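Local coordinates for protein DNA polymerase III subunit beta (Helicobacter pylori 26695, PDB 4S3I) that forms the ring-shaped beta sliding clamp that tethers DNA polymerases and other proteins to DNA and makes replication processive, at residues 173-178 and 242-247; 180-185 and 366-371; 158-163 and 196-201; 250-255 and 342-347. One frame throughout, in Å; residues are numbered along the deposited sequence.

All four contacts reach one antiparallel sheet that runs from the central domain into the C-terminal domain of the clamp. Its order is 196-202, 158-164, 169-175, 179-185, 368-371, 350-354, 338-343, 257-262. Contact 3 lies at one end and contact 4 near the other, with centres about 26 Å apart. Contact 2 is the seam where the two halves join. Contact 1 lays the linker after strand 233-238 on strand 169-175, about 10 Å from contact 3 and 12 Å from contact 2, centre to centre. Along the chain, contacts 1, 2 and 3 interlock, while contact 4 nests within contact 2. The sheet thus runs unbroken across the junction of the two domains.

Contact 1. Residues 173-178 and 242-247; sequences VGTDTK and GNYPDY
Val-173 and Thr-175 of strand 169-175 meet two tyrosines of the linker, Tyr-244 and Tyr-247. The tight part is at Val-173. Its CG2 methyl lies over one face of the Tyr-247 ring, 3.6 Å from CE1, in a CH-pi contact. The other branch, CG1, is anti to the backbone N (chi1 -172°). Val-173 CG1 turns to Tyr-244 and comes 4.0 Å from its CE1. One valine thus fills the corner between two rings. Tyr-182 meets the Tyr-247 ring as well, and Leu-160 packs on Tyr-244.

The Tyr-244 hydroxyl reaches Thr-175, with Tyr-244 OH 3.2 Å from Thr-175 CG2. Water 1 lies in the plane of the Tyr-244 ring, at its hydroxyl edge. It is 2.6 Å from Tyr-244 OH and accepts from Thr-175 N at 3.1 Å. The linker crosses here from the central to the C-terminal domain. In beta clamps the pocket for the binding motifs of partner proteins lies at this junction, so the contact probably shapes its wall.

Beyond Thr-175 the chain leaves the linker and becomes open to solvent. Thr-175 OG1 accepts from Thr-177 N at 3.0 Å (168°), an ST turn, and also bonds to Arg-179 O. Asp-176 OD1 accepts from Lys-178 N at 3.0 Å, an Asx turn. Asp-176 OD2 forms a salt bridge with Arg-179 NE.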
loop_
_atom_site.group_PDB
_atom_site.type_symbol
_atom_site.label_atom_id
_atom_site.label_comp_id
_atom_site.label_asym_id
_atom_site.label_seq_id
_atom_site.Cartn_x
_atom_site.Cartn_y
_atom_site.Cartn_z
ATOM N N VAL A 173 -15.910 -25.822 -4.145
ATOM C CA VAL A 173 -16.010 -25.367 -5.539
ATOM C C VAL A 173 -16.274 -23.871 -5.625
ATOM O O VAL A 173 -17.129 -23.339 -4.900
ATOM C CB VAL A 173 -17.170 -26.069 -6.281
ATOM C CG1 VAL A 173 -17.135 -25.748 -7.764
ATOM C CG2 VAL A 173 -17.127 -27.582 -6.071
ATOM N N GLY A 174 -15.544 -23.191 -6.507
ATOM C CA GLY A 174 -15.856 -21.811 -6.841
ATOM C C GLY A 174 -15.920 -21.685 -8.354
ATOM O O GLY A 174 -15.193 -22.385 -9.063
ATOM N N THR A 175 -16.786 -20.819 -8.866
ATOM C CA THR A 175 -16.764 -20.531 -10.302
ATOM C C THR A 175 -17.288 -19.137 -10.613
ATOM O O THR A 175 -18.073 -18.579 -9.835
ATOM C CB THR A 175 -17.568 -21.571 -11.108
ATOM O OG1 THR A 175 -17.675 -21.149 -12.474
ATOM C CG2 THR A 175 -18.957 -21.733 -10.536
ATOM N N ASP A 176 -16.853 -18.581 -11.748
ATOM C CA ASP A 176 -17.373 -17.299 -12.227
ATOM C C ASP A 176 -17.905 -17.416 -13.652
ATOM O O ASP A 176 -18.029 -16.405 -14.353
ATOM C CB ASP A 176 -16.293 -16.205 -12.173
ATOM C CG ASP A 176 -15.077 -16.533 -13.031
ATOM O OD1 ASP A 176 -15.157 -17.472 -13.858
ATOM O OD2 ASP A 176 -14.034 -15.846 -12.885
ATOM N N THR A 177 -18.175 -18.656 -14.070
ATOM C CA THR A 177 -18.672 -19.004 -15.418
ATOM C C THR A 177 -17.648 -19.034 -16.562
ATOM O O THR A 177 -17.937 -19.602 -17.615
ATOM C CB THR A 177 -19.898 -18.155 -15.869
ATOM O OG1 THR A 177 -19.493 -16.793 -16.095
ATOM C CG2 THR A 177 -21.000 -18.216 -14.825
ATOM N N LYS A 178 -16.478 -18.424 -16.369
ATOM C CA LYS A 178 -15.397 -18.526 -17.350
ATOM C C LYS A 178 -14.449 -19.636 -16.923
ATOM O O LYS A 178 -13.744 -20.243 -17.739
ATOM C CB LYS A 178 -14.601 -17.221 -17.438
ATOM C CG LYS A 178 -15.366 -16.014 -17.961
ATOM C CD LYS A 178 -15.949 -16.275 -19.344
ATOM C CE LYS A 178 -16.278 -14.978 -20.083
ATOM N NZ LYS A 178 -15.158 -14.536 -20.964
ATOM N N GLY A 242 -30.299 -21.195 -2.095
ATOM C CA GLY A 242 -30.485 -21.612 -3.471
ATOM C C GLY A 242 -29.681 -22.843 -3.828
ATOM O O GLY A 242 -29.144 -23.531 -2.954
ATOM N N ASN A 243 -29.593 -23.116 -5.123
ATOM C CA ASN A 243 -28.898 -24.292 -5.607
ATOM C C ASN A 243 -27.687 -23.935 -6.459
ATOM O O ASN A 243 -27.799 -23.257 -7.485
ATOM C CB ASN A 243 -29.866 -25.175 -6.386
ATOM C CG ASN A 243 -31.154 -25.406 -5.637
ATOM O OD1 ASN A 243 -32.220 -24.949 -6.056
ATOM N ND2 ASN A 243 -31.063 -26.097 -4.505
ATOM N N TYR A 244 -26.524 -24.372 -5.999
ATOM C CA TYR A 244 -25.296 -24.215 -6.747
ATOM C C TYR A 244 -25.368 -25.182 -7.929
ATOM O O TYR A 244 -25.813 -26.322 -7.774
ATOM C CB TYR A 244 -24.119 -24.553 -5.840
ATOM C CG TYR A 244 -22.830 -23.911 -6.256
ATOM C CD1 TYR A 244 -21.945 -24.575 -7.086
ATOM C CD2 TYR A 244 -22.498 -22.637 -5.818
ATOM C CE1 TYR A 244 -20.764 -23.995 -7.471
ATOM C CE2 TYR A 244 -21.320 -22.043 -6.195
ATOM C CZ TYR A 244 -20.457 -22.729 -7.025
ATOM O OH TYR A 244 -19.282 -22.151 -7.405
ATOM N N PRO A 245 -24.962 -24.728 -9.122
ATOM C CA PRO A 245 -25.002 -25.610 -10.300
ATOM C C PRO A 245 -24.140 -26.850 -10.080
ATOM O O PRO A 245 -23.095 -26.737 -9.434
ATOM C CB PRO A 245 -24.382 -24.745 -11.405
ATOM C CG PRO A 245 -23.536 -23.713 -10.667
ATOM C CD PRO A 245 -24.317 -23.433 -9.411
ATOM N N ASP A 246 -24.549 -28.012 -10.582
ATOM C CA ASP A 246 -23.676 -29.173 -10.447
ATOM C C ASP A 246 -22.465 -29.045 -11.370
ATOM O O ASP A 246 -22.580 -29.098 -12.596
ATOM C CB ASP A 246 -24.407 -30.499 -10.670
ATOM C CG ASP A 246 -23.629 -31.688 -10.106
ATOM O OD1 ASP A 246 -22.584 -31.467 -9.447
ATOM O OD2 ASP A 246 -24.071 -32.841 -10.310
ATOM N N TYR A 247 -21.302 -28.863 -10.759
ATOM C CA TYR A 247 -20.075 -28.681 -11.510
ATOM C C TYR A 247 -19.642 -29.970 -12.205
ATOM O O TYR A 247 -18.905 -29.932 -13.188
ATOM C CB TYR A 247 -18.965 -28.167 -10.590
ATOM C CG TYR A 247 -18.285 -29.225 -9.746
ATOM C CD1 TYR A 247 -18.794 -29.590 -8.503
ATOM C CD2 TYR A 247 -17.117 -29.840 -10.184
ATOM C CE1 TYR A 247 -18.166 -30.548 -7.730
ATOM C CE2 TYR A 247 -16.485 -30.796 -9.420
ATOM C CZ TYR A 247 -17.012 -31.145 -8.191
ATOM O OH TYR A 247 -16.380 -32.102 -7.430
HETATM O O HOH W 1 -18.828 -19.594 -6.942
#

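Contact 2. Residues 180-185 and 366-371; sequences LSYTQL and KISTLM
Four backbone hydrogen bonds join Leu-180 to Leu-370 and Tyr-182 to Ser-368, both hydrogen-bonded antiparallel pairs. The shortest is Leu-370 N to Leu-180 O, 2.8 Å.

Two hydroxyl bonds add to these. In the non-hydrogen-bonded pair between them, Ser-181 OG and Thr-369 OG1 are 2.8 Å apart, and either may donate. Thr-183 OG1 donates to Lys-366 O at 2.8 Å, from well above the carbonyl plane. Water 2 gives a bond to this OG1 and accepts from Lys-366 N.

Packing differs on the two faces. Tyr-182 CG sits between its backbone N and carbonyl carbon (chi1 65°), which folds the ring over Ser-368. Ser-368 CB lies over the ring face, 3.6 Å from Tyr-182 CZ, while its OG bonds to Gln-353. On the helix 135-143 side, Ile-367 CD1 touches Thr-183 CB at 3.7 Å.

This antiparallel pairing joins the sheets of the central and C-terminal domains, as beta clamps continue one sheet across a domain boundary.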
loop_
_atom_site.group_PDB
_atom_site.type_symbol
_atom_site.label_atom_id
_atom_site.label_comp_id
_atom_site.label_asym_id
_atom_site.label_seq_id
_atom_site.Cartn_x
_atom_site.Cartn_y
_atom_site.Cartn_z
ATOM N N LEU A 180 -13.668 -22.559 -13.346
ATOM C CA LEU A 180 -14.258 -23.280 -12.236
ATOM C C LEU A 180 -13.112 -23.981 -11.550
ATOM O O LEU A 180 -12.322 -24.673 -12.205
ATOM C CB LEU A 180 -15.283 -24.284 -12.764
ATOM C CG LEU A 180 -15.975 -25.208 -11.767
ATOM C CD1 LEU A 180 -17.450 -25.318 -12.105
ATOM C CD2 LEU A 180 -15.322 -26.574 -11.799
ATOM N N SER A 181 -12.986 -23.762 -10.245
ATOM C CA SER A 181 -11.936 -24.411 -9.473
ATOM C C SER A 181 -12.600 -25.259 -8.420
ATOM O O SER A 181 -13.603 -24.850 -7.810
ATOM C CB SER A 181 -11.002 -23.397 -8.821
ATOM O OG SER A 181 -10.212 -22.754 -9.794
ATOM N N TYR A 182 -12.049 -26.448 -8.210
ATOM C CA TYR A 182 -12.654 -27.389 -7.281
ATOM C C TYR A 182 -11.610 -28.227 -6.582
ATOM O O TYR A 182 -10.462 -28.324 -7.031
ATOM C CB TYR A 182 -13.643 -28.303 -8.005
ATOM C CG TYR A 182 -12.991 -29.221 -9.021
ATOM C CD1 TYR A 182 -12.833 -28.819 -10.341
ATOM C CD2 TYR A 182 -12.542 -30.492 -8.662
ATOM C CE1 TYR A 182 -12.243 -29.647 -11.279
ATOM C CE2 TYR A 182 -11.949 -31.325 -9.590
ATOM C CZ TYR A 182 -11.801 -30.894 -10.898
ATOM O OH TYR A 182 -11.218 -31.711 -11.838
ATOM N N THR A 183 -12.017 -28.840 -5.479
ATOM C CA THR A 183 -11.182 -29.830 -4.836
ATOM C C THR A 183 -12.087 -30.791 -4.120
ATOM O O THR A 183 -13.219 -30.448 -3.737
ATOM C CB THR A 183 -10.173 -29.213 -3.860
ATOM O OG1 THR A 183 -9.265 -30.225 -3.401
ATOM C CG2 THR A 183 -10.883 -28.589 -2.657
ATOM N N GLN A 184 -11.604 -32.009 -3.964
ATOM C CA GLN A 184 -12.349 -33.002 -3.226
ATOM C C GLN A 184 -11.490 -33.409 -2.035
ATOM O O GLN A 184 -10.358 -33.877 -2.203
ATOM C CB GLN A 184 -12.703 -34.189 -4.128
ATOM C CG GLN A 184 -13.877 -35.021 -3.618
ATOM C CD GLN A 184 -14.614 -35.746 -4.737
ATOM O OE1 GLN A 184 -15.460 -35.162 -5.421
ATOM N NE2 GLN A 184 -14.295 -37.023 -4.927
ATOM N N LEU A 185 -12.014 -33.192 -0.830
ATOM C CA LEU A 185 -11.287 -33.535 0.387
ATOM C C LEU A 185 -11.829 -34.849 0.940
ATOM O O LEU A 185 -12.972 -34.921 1.402
ATOM C CB LEU A 185 -11.430 -32.427 1.428
ATOM C CG LEU A 185 -11.057 -31.038 0.900
ATOM C CD1 LEU A 185 -11.567 -29.950 1.833
ATOM C CD2 LEU A 185 -9.564 -30.941 0.747
ATOM N N LYS A 366 -5.723 -30.107 -2.994
ATOM C CA LYS A 366 -5.246 -30.002 -4.376
ATOM C C LYS A 366 -6.356 -29.497 -5.276
ATOM O O LYS A 366 -7.356 -30.177 -5.500
ATOM C CB LYS A 366 -4.700 -31.335 -4.884
ATOM C CG LYS A 366 -3.637 -31.943 -3.982
ATOM C CD LYS A 366 -2.974 -33.127 -4.663
ATOM C CE LYS A 366 -2.002 -33.828 -3.728
ATOM N NZ LYS A 366 -1.479 -35.062 -4.399
ATOM N N ILE A 367 -6.163 -28.289 -5.784
ATOM C CA ILE A 367 -7.179 -27.591 -6.556
ATOM C C ILE A 367 -6.911 -27.819 -8.043
ATOM O O ILE A 367 -5.760 -27.785 -8.479
ATOM C CB ILE A 367 -7.150 -26.060 -6.257
ATOM C CG1 ILE A 367 -7.993 -25.720 -5.021
ATOM C CG2 ILE A 367 -7.707 -25.260 -7.429
ATOM C CD1 ILE A 367 -7.682 -26.521 -3.784
ATOM N N SER A 368 -7.974 -28.062 -8.806
ATOM C CA SER A 368 -7.895 -28.188 -10.253
ATOM C C SER A 368 -8.724 -27.056 -10.806
ATOM O O SER A 368 -9.739 -26.692 -10.204
ATOM C CB SER A 368 -8.492 -29.535 -10.706
ATOM O OG SER A 368 -7.780 -30.618 -10.145
ATOM N N THR A 369 -8.310 -26.490 -11.936
ATOM C CA THR A 369 -9.090 -25.432 -12.554
ATOM C C THR A 369 -9.456 -25.775 -13.996
ATOM O O THR A 369 -8.592 -26.144 -14.809
ATOM C CB THR A 369 -8.354 -24.079 -12.526
ATOM O OG1 THR A 369 -7.999 -23.733 -11.178
ATOM C CG2 THR A 369 -9.246 -22.986 -13.114
ATOM N N LEU A 370 -10.740 -25.653 -14.306
ATOM C CA LEU A 370 -11.233 -25.859 -15.661
ATOM C C LEU A 370 -11.505 -24.490 -16.282
ATOM O O LEU A 370 -12.175 -23.658 -15.671
ATOM C CB LEU A 370 -12.511 -26.701 -15.635
ATOM C CG LEU A 370 -13.132 -26.940 -17.013
ATOM C CD1 LEU A 370 -12.359 -28.014 -17.774
ATOM C CD2 LEU A 370 -14.613 -27.297 -16.914
ATOM N N MET A 371 -10.985 -24.257 -17.487
ATOM C CA MET A 371 -11.058 -22.939 -18.128
ATOM C C MET A 371 -11.546 -23.017 -19.567
ATOM O O MET A 371 -11.209 -23.956 -20.283
ATOM C CB MET A 371 -9.674 -22.287 -18.144
ATOM C CG MET A 371 -9.308 -21.541 -16.896
ATOM S SD MET A 371 -7.526 -21.319 -16.828
ATOM C CE MET A 371 -7.234 -20.421 -18.351
HETATM O O HOH W 2 -7.466 -32.228 -2.383
#

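Contact 3. Residues 158-163 and 196-201; sequences GILMQF and DISCIL
Met-161, Phe-163, Cys-199 and Leu-201 form the apolar centre, on the sheet face turned to helix 135-143 and strand 127-131. Met-161 bends at its end (chi3 75°), and its SD comes 4.1 Å from Leu-201 CG. Cys-199 SG approaches the Phe-163 ring obliquely, 4.1 Å from CE2, as a sulfur-aromatic contact. Phe-163 and Ile-197 lie side by side, pointing the same way, with CB and CG2 respectively 3.7 Å apart. The carbonyl O of Ile-197 meets the ring edge in plane, 3.5 Å from Phe-163 CD2. Leu-136 and Phe-140 of the helix cover Met-161.

The two strands run antiparallel in unbroken register, and 196-202 is the outermost strand at this end of the sheet within the chain. Such a sheet backed by a helix is the repeated build of the sliding clamp. The straightest backbone bond is Cys-199 N to Met-161 O (172°). At the far end, the bond from Ile-197 N to Phe-163 O is weak at 3.3 Å.

On the other face Leu-160 CD1 rests 3.8 Å from Ser-198 CB. Next comes the polar edge. Gln-162 CG passes Ser-198 OG at 3.5 Å, and water 3 links Gln-162 OE1 to that hydroxyl.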
loop_
_atom_site.group_PDB
_atom_site.type_symbol
_atom_site.label_atom_id
_atom_site.label_comp_id
_atom_site.label_asym_id
_atom_site.label_seq_id
_atom_site.Cartn_x
_atom_site.Cartn_y
_atom_site.Cartn_z
ATOM N N GLY A 158 -20.642 -17.047 -3.972
ATOM C CA GLY A 158 -20.089 -17.693 -2.801
ATOM C C GLY A 158 -19.295 -18.940 -3.136
ATOM O O GLY A 158 -19.209 -19.333 -4.299
ATOM N N ILE A 159 -18.721 -19.564 -2.109
ATOM C CA ILE A 159 -18.001 -20.813 -2.292
ATOM C C ILE A 159 -18.872 -21.980 -1.842
ATOM O O ILE A 159 -19.540 -21.921 -0.791
ATOM C CB ILE A 159 -16.653 -20.798 -1.554
ATOM C CG1 ILE A 159 -15.820 -22.038 -1.906
ATOM C CG2 ILE A 159 -16.856 -20.670 -0.046
ATOM C CD1 ILE A 159 -14.345 -21.831 -1.660
ATOM N N LEU A 160 -18.904 -23.028 -2.658
ATOM C CA LEU A 160 -19.707 -24.203 -2.344
ATOM C C LEU A 160 -18.957 -25.175 -1.434
ATOM O O LEU A 160 -17.809 -25.513 -1.703
ATOM C CB LEU A 160 -20.131 -24.933 -3.615
ATOM C CG LEU A 160 -20.735 -26.324 -3.378
ATOM C CD1 LEU A 160 -22.041 -26.244 -2.576
ATOM C CD2 LEU A 160 -20.957 -27.076 -4.687
ATOM N N MET A 161 -19.616 -25.619 -0.362
ATOM C CA MET A 161 -19.123 -26.742 0.432
ATOM C C MET A 161 -20.146 -27.854 0.345
ATOM O O MET A 161 -21.256 -27.734 0.878
ATOM C CB MET A 161 -18.898 -26.341 1.893
ATOM C CG MET A 161 -17.796 -25.304 2.080
ATOM S SD MET A 161 -17.721 -24.711 3.776
ATOM C CE MET A 161 -16.947 -26.118 4.600
ATOM N N GLN A 162 -19.782 -28.929 -0.343
ATOM C CA GLN A 162 -20.692 -30.053 -0.528
ATOM C C GLN A 162 -20.244 -31.232 0.326
ATOM O O GLN A 162 -19.138 -31.760 0.140
ATOM C CB GLN A 162 -20.731 -30.460 -2.000
ATOM C CG GLN A 162 -21.858 -31.416 -2.376
ATOM C CD GLN A 162 -21.998 -31.561 -3.889
ATOM O OE1 GLN A 162 -22.832 -30.900 -4.514
ATOM N NE2 GLN A 162 -21.169 -32.415 -4.482
ATOM N N PHE A 163 -21.094 -31.630 1.269
ATOM C CA PHE A 163 -20.773 -32.715 2.193
ATOM C C PHE A 163 -21.397 -34.018 1.732
ATOM O O PHE A 163 -22.613 -34.093 1.533
ATOM C CB PHE A 163 -21.299 -32.398 3.597
ATOM C CG PHE A 163 -20.631 -31.220 4.250
ATOM C CD1 PHE A 163 -19.495 -31.395 5.031
ATOM C CD2 PHE A 163 -21.146 -29.941 4.100
ATOM C CE1 PHE A 163 -18.875 -30.312 5.646
ATOM C CE2 PHE A 163 -20.523 -28.845 4.704
ATOM C CZ PHE A 163 -19.390 -29.035 5.484
ATOM N N ASP A 196 -26.572 -36.040 2.107
ATOM C CA ASP A 196 -25.909 -34.972 1.372
ATOM C C ASP A 196 -26.460 -33.612 1.782
ATOM O O ASP A 196 -27.675 -33.445 1.969
ATOM C CB ASP A 196 -26.022 -35.188 -0.140
ATOM C CG ASP A 196 -24.942 -36.118 -0.676
ATOM O OD1 ASP A 196 -23.921 -35.610 -1.195
ATOM O OD2 ASP A 196 -25.112 -37.353 -0.571
ATOM N N ILE A 197 -25.553 -32.654 1.956
ATOM C CA ILE A 197 -25.940 -31.299 2.336
ATOM C C ILE A 197 -24.948 -30.300 1.767
ATOM O O ILE A 197 -23.728 -30.529 1.792
ATOM C CB ILE A 197 -26.086 -31.130 3.879
ATOM C CG1 ILE A 197 -26.475 -29.689 4.232
ATOM C CG2 ILE A 197 -24.808 -31.528 4.590
ATOM C CD1 ILE A 197 -26.756 -29.456 5.719
ATOM N N SER A 198 -25.469 -29.201 1.229
ATOM C CA SER A 198 -24.615 -28.206 0.594
ATOM C C SER A 198 -24.743 -26.861 1.280
ATOM O O SER A 198 -25.853 -26.377 1.518
ATOM C CB SER A 198 -24.957 -28.076 -0.889
ATOM O OG SER A 198 -24.483 -29.193 -1.606
ATOM N N CYS A 199 -23.603 -26.266 1.602
ATOM C CA CYS A 199 -23.571 -24.940 2.208
ATOM C C CYS A 199 -22.859 -23.991 1.259
ATOM O O CYS A 199 -21.747 -24.283 0.808
ATOM C CB CYS A 199 -22.820 -24.978 3.542
ATOM S SG CYS A 199 -23.512 -26.104 4.785
ATOM N N ILE A 200 -23.483 -22.856 0.950
ATOM C CA ILE A 200 -22.809 -21.851 0.136
ATOM C C ILE A 200 -22.441 -20.644 0.996
ATOM O O ILE A 200 -23.331 -19.904 1.444
ATOM C CB ILE A 200 -23.672 -21.368 -1.054
ATOM C CG1 ILE A 200 -24.123 -22.537 -1.925
ATOM C CG2 ILE A 200 -22.881 -20.394 -1.910
ATOM C CD1 ILE A 200 -25.225 -22.163 -2.937
ATOM N N LEU A 201 -21.140 -20.453 1.216
ATOM C CA LEU A 201 -20.634 -19.342 2.018
ATOM C C LEU A 201 -20.360 -18.125 1.138
ATOM O O LEU A 201 -19.639 -18.240 0.149
ATOM C CB LEU A 201 -19.310 -19.698 2.687
ATOM C CG LEU A 201 -19.077 -20.831 3.673
ATOM C CD1 LEU A 201 -18.158 -20.331 4.763
ATOM C CD2 LEU A 201 -20.344 -21.339 4.269
HETATM O O HOH W 3 -25.084 -28.680 -4.056
#

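Contact 4. Residues 250-255 and 342-347; sequences ILPKEY and RCNEPS
The Tyr-255 ring has the aliphatic part of Arg-342 on one face. This is the C-terminal-domain end of the antiparallel sheet that the sliding clamp continues across its domains. Arg-342 CB stands over the ring in a CH-pi contact, 3.4 Å from Tyr-255 CG and offset toward the rim. The extended chain then carries Arg-342 CD to 3.7 Å from Tyr-255 CD2. At the ring edge, in plane, is the carbonyl carbon of Cys-343. The Asn-344 amide is turned almost parallel to the ring, 8° between planes. It meets the ring obliquely, with ND2 3.7 Å from Tyr-255 CD1.

The linker here enters strand 257-262, the outermost strand of the sheet within this chain. That strand pairs with 338-343, and the backbones of Cys-343 and Ser-257 are hydrogen-bonded. Tyr-255 also packs on Leu-351 of strand 350-354 and Leu-370 of strand 368-371.

The guanidinium of Arg-342 leads away from the ring. Its NE bonds to Gln-353 and its NH1 to Ser-258, which fixes the chain that lies on Tyr-255.

Asn-344 grips the linker backbone through both amide atoms. CG stands beside the backbone N (chi1 -68°), opposite the carbonyl carbon, which swings the amide toward Glu-254. Asn-344 OD1 accepts from Ile-256 N and lies 3.2 Å from Tyr-255 CA. Asn-344 ND2 donates to Glu-254 O at 3.3 Å, and the acceptor is in the amide plane. Asn-344 ND2 also lies 4.0 Å from Pro-252 CB.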
loop_
_atom_site.group_PDB
_atom_site.type_symbol
_atom_site.label_atom_id
_atom_site.label_comp_id
_atom_site.label_asym_id
_atom_site.label_seq_id
_atom_site.Cartn_x
_atom_site.Cartn_y
_atom_site.Cartn_z
ATOM N N ILE A 250 -20.340 -30.456 -15.978
ATOM C CA ILE A 250 -19.614 -29.592 -16.908
ATOM C C ILE A 250 -18.188 -30.081 -17.157
ATOM O O ILE A 250 -17.579 -29.745 -18.173
ATOM C CB ILE A 250 -19.556 -28.140 -16.395
ATOM C CG1 ILE A 250 -20.627 -27.912 -15.322
ATOM C CG2 ILE A 250 -19.693 -27.158 -17.552
ATOM C CD1 ILE A 250 -20.917 -26.448 -15.013
ATOM N N LEU A 251 -17.655 -30.859 -16.217
ATOM C CA LEU A 251 -16.332 -31.453 -16.380
ATOM C C LEU A 251 -16.351 -32.442 -17.539
ATOM O O LEU A 251 -17.245 -33.291 -17.626
ATOM C CB LEU A 251 -15.879 -32.179 -15.113
ATOM C CG LEU A 251 -15.566 -31.376 -13.855
ATOM C CD1 LEU A 251 -14.773 -32.225 -12.861
ATOM C CD2 LEU A 251 -14.806 -30.106 -14.197
ATOM N N PRO A 252 -15.370 -32.327 -18.445
ATOM C CA PRO A 252 -15.229 -33.314 -19.522
ATOM C C PRO A 252 -14.923 -34.679 -18.919
ATOM O O PRO A 252 -14.280 -34.748 -17.864
ATOM C CB PRO A 252 -14.013 -32.807 -20.307
ATOM C CG PRO A 252 -13.954 -31.332 -20.013
ATOM C CD PRO A 252 -14.419 -31.207 -18.582
ATOM N N LYS A 253 -15.370 -35.748 -19.568
ATOM C CA LYS A 253 -15.183 -37.083 -19.011
ATOM C C LYS A 253 -13.747 -37.535 -19.191
ATOM O O LYS A 253 -13.133 -38.084 -18.272
ATOM C CB LYS A 253 -16.124 -38.074 -19.689
ATOM C CG LYS A 253 -17.522 -37.531 -19.897
ATOM C CD LYS A 253 -18.418 -38.554 -20.573
ATOM C CE LYS A 253 -19.830 -38.026 -20.689
ATOM N NZ LYS A 253 -20.732 -39.043 -21.280
ATOM N N GLU A 254 -13.221 -37.301 -20.391
ATOM C CA GLU A 254 -11.847 -37.664 -20.713
ATOM C C GLU A 254 -11.147 -36.496 -21.386
ATOM O O GLU A 254 -11.794 -35.557 -21.863
ATOM C CB GLU A 254 -11.804 -38.872 -21.653
ATOM C CG GLU A 254 -12.295 -40.175 -21.048
ATOM C CD GLU A 254 -11.867 -41.376 -21.871
ATOM O OE1 GLU A 254 -12.320 -41.497 -23.032
ATOM O OE2 GLU A 254 -11.064 -42.188 -21.359
ATOM N N TYR A 255 -9.824 -36.568 -21.439
ATOM C CA TYR A 255 -9.053 -35.607 -22.218
ATOM C C TYR A 255 -8.194 -36.329 -23.241
ATOM O O TYR A 255 -7.540 -37.324 -22.920
ATOM C CB TYR A 255 -8.194 -34.742 -21.297
ATOM C CG TYR A 255 -9.018 -33.874 -20.382
ATOM C CD1 TYR A 255 -9.451 -32.619 -20.795
ATOM C CD2 TYR A 255 -9.374 -34.313 -19.115
ATOM C CE1 TYR A 255 -10.213 -31.815 -19.965
ATOM C CE2 TYR A 255 -10.139 -33.516 -18.275
ATOM C CZ TYR A 255 -10.551 -32.268 -18.709
ATOM O OH TYR A 255 -11.305 -31.482 -17.874
ATOM N N ARG A 342 -4.568 -30.575 -19.256
ATOM C CA ARG A 342 -5.368 -31.562 -19.984
ATOM C C ARG A 342 -6.297 -30.880 -20.976
ATOM O O ARG A 342 -7.069 -29.986 -20.614
ATOM C CB ARG A 342 -6.196 -32.432 -19.023
ATOM C CG ARG A 342 -5.410 -33.093 -17.917
ATOM C CD ARG A 342 -6.233 -34.185 -17.226
ATOM N NE ARG A 342 -5.612 -34.606 -15.971
ATOM C CZ ARG A 342 -4.622 -35.494 -15.884
ATOM N NH1 ARG A 342 -4.141 -36.072 -16.980
ATOM N NH2 ARG A 342 -4.111 -35.807 -14.698
ATOM N N CYS A 343 -6.244 -31.319 -22.229
ATOM C CA CYS A 343 -6.976 -30.650 -23.304
ATOM C C CYS A 343 -7.716 -31.631 -24.202
ATOM O O CYS A 343 -7.332 -32.799 -24.330
ATOM C CB CYS A 343 -6.009 -29.883 -24.209
ATOM S SG CYS A 343 -5.004 -28.593 -23.436
ATOM N N ASN A 344 -8.765 -31.129 -24.841
ATOM C CA ASN A 344 -9.364 -31.796 -25.984
ATOM C C ASN A 344 -9.153 -30.880 -27.180
ATOM O O ASN A 344 -8.021 -30.517 -27.483
ATOM C CB ASN A 344 -10.846 -32.084 -25.727
ATOM C CG ASN A 344 -11.046 -33.121 -24.650
ATOM O OD1 ASN A 344 -10.460 -34.206 -24.710
ATOM N ND2 ASN A 344 -11.839 -32.787 -23.636
ATOM N N GLU A 345 -10.231 -30.476 -27.839
ATOM C CA GLU A 345 -10.123 -29.516 -28.938
ATOM C C GLU A 345 -9.735 -28.117 -28.420
ATOM O O GLU A 345 -10.033 -27.770 -27.269
ATOM C CB GLU A 345 -11.437 -29.463 -29.727
ATOM C CG GLU A 345 -11.271 -29.605 -31.237
ATOM C CD GLU A 345 -10.407 -30.792 -31.632
ATOM O OE1 GLU A 345 -9.423 -30.586 -32.378
ATOM O OE2 GLU A 345 -10.713 -31.928 -31.200
ATOM N N PRO A 346 -9.052 -27.317 -29.263
ATOM C CA PRO A 346 -8.607 -25.980 -28.857
ATOM C C PRO A 346 -9.762 -25.064 -28.512
ATOM O O PRO A 346 -9.535 -24.054 -27.849
ATOM C CB PRO A 346 -7.922 -25.440 -30.120
ATOM C CG PRO A 346 -7.450 -26.641 -30.834
ATOM C CD PRO A 346 -8.500 -27.697 -30.576
ATOM N N SER A 347 -10.962 -25.390 -28.989
ATOM C CA SER A 347 -12.152 -24.595 -28.706
ATOM C C SER A 347 -12.871 -25.123 -27.461
ATOM O O SER A 347 -13.866 -24.547 -27.017
ATOM C CB SER A 347 -13.101 -24.630 -29.902
ATOM O OG SER A 347 -13.389 -25.971 -30.261
#